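Local coordinates for protein glycogen synthase (Cyanobacterium sp. CLg1, PDB 6GNF) that binds ADP and a glycan, and belongs to the glycogen and starch synthase family of glycosyltransferases, built of two Rossmann-like domains, at residues Thr309-Pro312 / Gln313-Lys316. Numbering follows the deposited sequence.
Sequences TWNP and QKDK
The Gln313 side chain bends back so that its amide meets that of Asn311: a bend at chi2 (100°) swings it round until NE2 comes within 3.1 Å of Asn311 OD1. The two amide planes are tilted 47° apart, and the bond is weak. Gln313 NE2 also touches the Pro312 ring, 3.6 Å from CD; the two side chains lie side by side. At Lys314 the contact passes to the backbone. Its N hydrogen-bonds to Asn311 OD1 at 3.1 Å, approaching from well above the carbonyl plane; Asn311 CG, placed between its own N and carbonyl carbon (chi1 71°), brings OD1 to this N-H. Asp315 N then closes an alpha-turn, at 2.9 Å from Asn311 O. Together the two bonds make an Asx motif, as found at helix N-termini, but here set within a loop. The buried carboxylate of Asp315 extends beyond the turn, where OD1 accepts from the N-H groups of Phe317 and Ile318, while OD2 bonds to Tyr446 and His418 of the C-terminal domain. With ND2 tied to Ile307 O, the Asn311 amide has its rotation fixed, and the gathered donors probably stabilise the negative charge of Asp315.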
ATOM      1  N   THR A 309      -3.419   0.599  17.293  1.00 81.84           N
ATOM      2  CA  THR A 309      -2.516  -0.549  17.394  1.00 81.01           C
ATOM      3  C   THR A 309      -1.054  -0.122  17.572  1.00 78.18           C
ATOM      4  O   THR A 309      -0.301  -0.784  18.289  1.00 77.28           O
ATOM      5  CB  THR A 309      -2.610  -1.455  16.142  1.00 80.75           C
ATOM      6  OG1 THR A 309      -3.974  -1.830  15.921  1.00 82.10           O
ATOM      7  CG2 THR A 309      -1.753  -2.719  16.302  1.00 79.52           C
ATOM      8  N   TRP A 310      -0.668   0.973  16.909  1.00 74.58           N
ATOM      9  CA  TRP A 310       0.722   1.414  16.859  1.00 76.48           C
ATOM     10  C   TRP A 310       0.972   2.691  17.665  1.00 77.38           C
ATOM     11  O   TRP A 310       0.867   3.803  17.137  1.00 77.71           O
ATOM     12  CB  TRP A 310       1.152   1.628  15.404  1.00 75.45           C
ATOM     13  CG  TRP A 310       1.204   0.365  14.619  1.00 76.75           C
ATOM     14  CD1 TRP A 310       0.201  -0.165  13.864  1.00 78.33           C
ATOM     15  CD2 TRP A 310       2.306  -0.541  14.520  1.00 77.27           C
ATOM     16  NE1 TRP A 310       0.614  -1.343  13.296  1.00 78.60           N
ATOM     17  CE2 TRP A 310       1.901  -1.599  13.683  1.00 78.05           C
ATOM     18  CE3 TRP A 310       3.595  -0.565  15.060  1.00 80.62           C
ATOM     19  CZ2 TRP A 310       2.739  -2.665  13.365  1.00 80.06           C
ATOM     20  CZ3 TRP A 310       4.433  -1.630  14.746  1.00 81.98           C
ATOM     21  CH2 TRP A 310       4.000  -2.664  13.907  1.00 82.40           C
ATOM     22  N   ASN A 311       1.224   2.518  18.958  1.00 76.47           N
ATOM     23  CA  ASN A 311       1.762   3.589  19.787  1.00 78.89           C
ATOM     24  C   ASN A 311       2.398   2.994  21.028  1.00 77.74           C
ATOM     25  O   ASN A 311       1.851   2.058  21.621  1.00 75.57           O
ATOM     26  CB  ASN A 311       0.710   4.636  20.172  1.00 80.44           C
ATOM     27  CG  ASN A 311      -0.306   4.120  21.174  1.00 82.75           C
ATOM     28  OD1 ASN A 311      -0.220   4.407  22.367  1.00 84.04           O
ATOM     29  ND2 ASN A 311      -1.272   3.384  20.699  1.00 83.55           N
ATOM     30  N   PRO A 312       3.524   3.574  21.454  1.00 77.05           N
ATOM     31  CA  PRO A 312       4.300   2.978  22.522  1.00 77.84           C
ATOM     32  C   PRO A 312       3.577   2.925  23.861  1.00 78.58           C
ATOM     33  O   PRO A 312       3.890   2.063  24.679  1.00 81.05           O
ATOM     34  CB  PRO A 312       5.539   3.874  22.590  1.00 79.49           C
ATOM     35  CG  PRO A 312       5.113   5.176  22.013  1.00 79.11           C
ATOM     36  CD  PRO A 312       4.135   4.816  20.945  1.00 77.24           C
ATOM     37  N   GLN A 313       2.582   3.785  24.065  1.00 78.66           N
ATOM     38  CA  GLN A 313       1.870   3.850  25.348  1.00 81.51           C
ATOM     39  C   GLN A 313       0.966   2.641  25.571  1.00 81.15           C
ATOM     40  O   GLN A 313       0.884   2.130  26.689  1.00 80.24           O
ATOM     41  CB  GLN A 313       1.038   5.135  25.479  1.00 83.51           C
ATOM     42  CG  GLN A 313       1.846   6.421  25.605  1.00 87.13           C
ATOM     43  CD  GLN A 313       1.989   7.225  24.308  1.00 88.34           C
ATOM     44  OE1 GLN A 313       2.187   8.437  24.359  1.00 94.39           O
ATOM     45  NE2 GLN A 313       1.858   6.575  23.154  1.00 86.92           N
ATOM     46  N   LYS A 314       0.284   2.192  24.521  1.00 82.10           N
ATOM     47  CA  LYS A 314      -0.692   1.097  24.632  1.00 82.80           C
ATOM     48  C   LYS A 314      -0.327  -0.183  23.866  1.00 80.77           C
ATOM     49  O   LYS A 314      -1.043  -1.174  23.969  1.00 78.80           O
ATOM     50  CB  LYS A 314      -2.058   1.577  24.156  1.00 83.44           C
ATOM     51  CG  LYS A 314      -2.645   2.740  24.941  1.00 87.99           C
ATOM     52  CD  LYS A 314      -3.941   3.205  24.287  1.00 90.82           C
ATOM     53  CE  LYS A 314      -4.322   4.625  24.671  1.00 93.94           C
ATOM     54  NZ  LYS A 314      -4.713   4.725  26.104  1.00 97.58           N
ATOM     55  N   ASP A 315       0.780  -0.169  23.122  1.00 79.39           N
ATOM     56  CA  ASP A 315       1.223  -1.339  22.353  1.00 77.83           C
ATOM     57  C   ASP A 315       1.071  -2.623  23.177  1.00 80.37           C
ATOM     58  O   ASP A 315       1.538  -2.689  24.316  1.00 84.73           O
ATOM     59  CB  ASP A 315       2.682  -1.146  21.932  1.00 77.50           C
ATOM     60  CG  ASP A 315       3.172  -2.210  20.965  1.00 75.03           C
ATOM     61  OD1 ASP A 315       3.145  -3.416  21.297  1.00 74.19           O
ATOM     62  OD2 ASP A 315       3.552  -1.823  19.844  1.00 72.00           O
ATOM     63  N   LYS A 316       0.421  -3.635  22.601  1.00 80.68           N
ATOM     64  CA  LYS A 316       0.088  -4.865  23.329  1.00 84.91           C
ATOM     65  C   LYS A 316       1.070  -6.014  23.135  1.00 84.11           C
ATOM     66  O   LYS A 316       0.848  -7.099  23.660  1.00 86.08           O
ATOM     67  CB  LYS A 316      -1.312  -5.342  22.947  1.00 86.73           C
ATOM     68  CG  LYS A 316      -2.357  -4.249  23.050  1.00 91.98           C
ATOM     69  CD  LYS A 316      -3.750  -4.806  23.289  1.00 99.66           C
ATOM     70  CE  LYS A 316      -4.770  -3.689  23.443  1.00103.53           C
ATOM     71  NZ  LYS A 316      -5.973  -4.144  24.194  1.00107.41           N
TER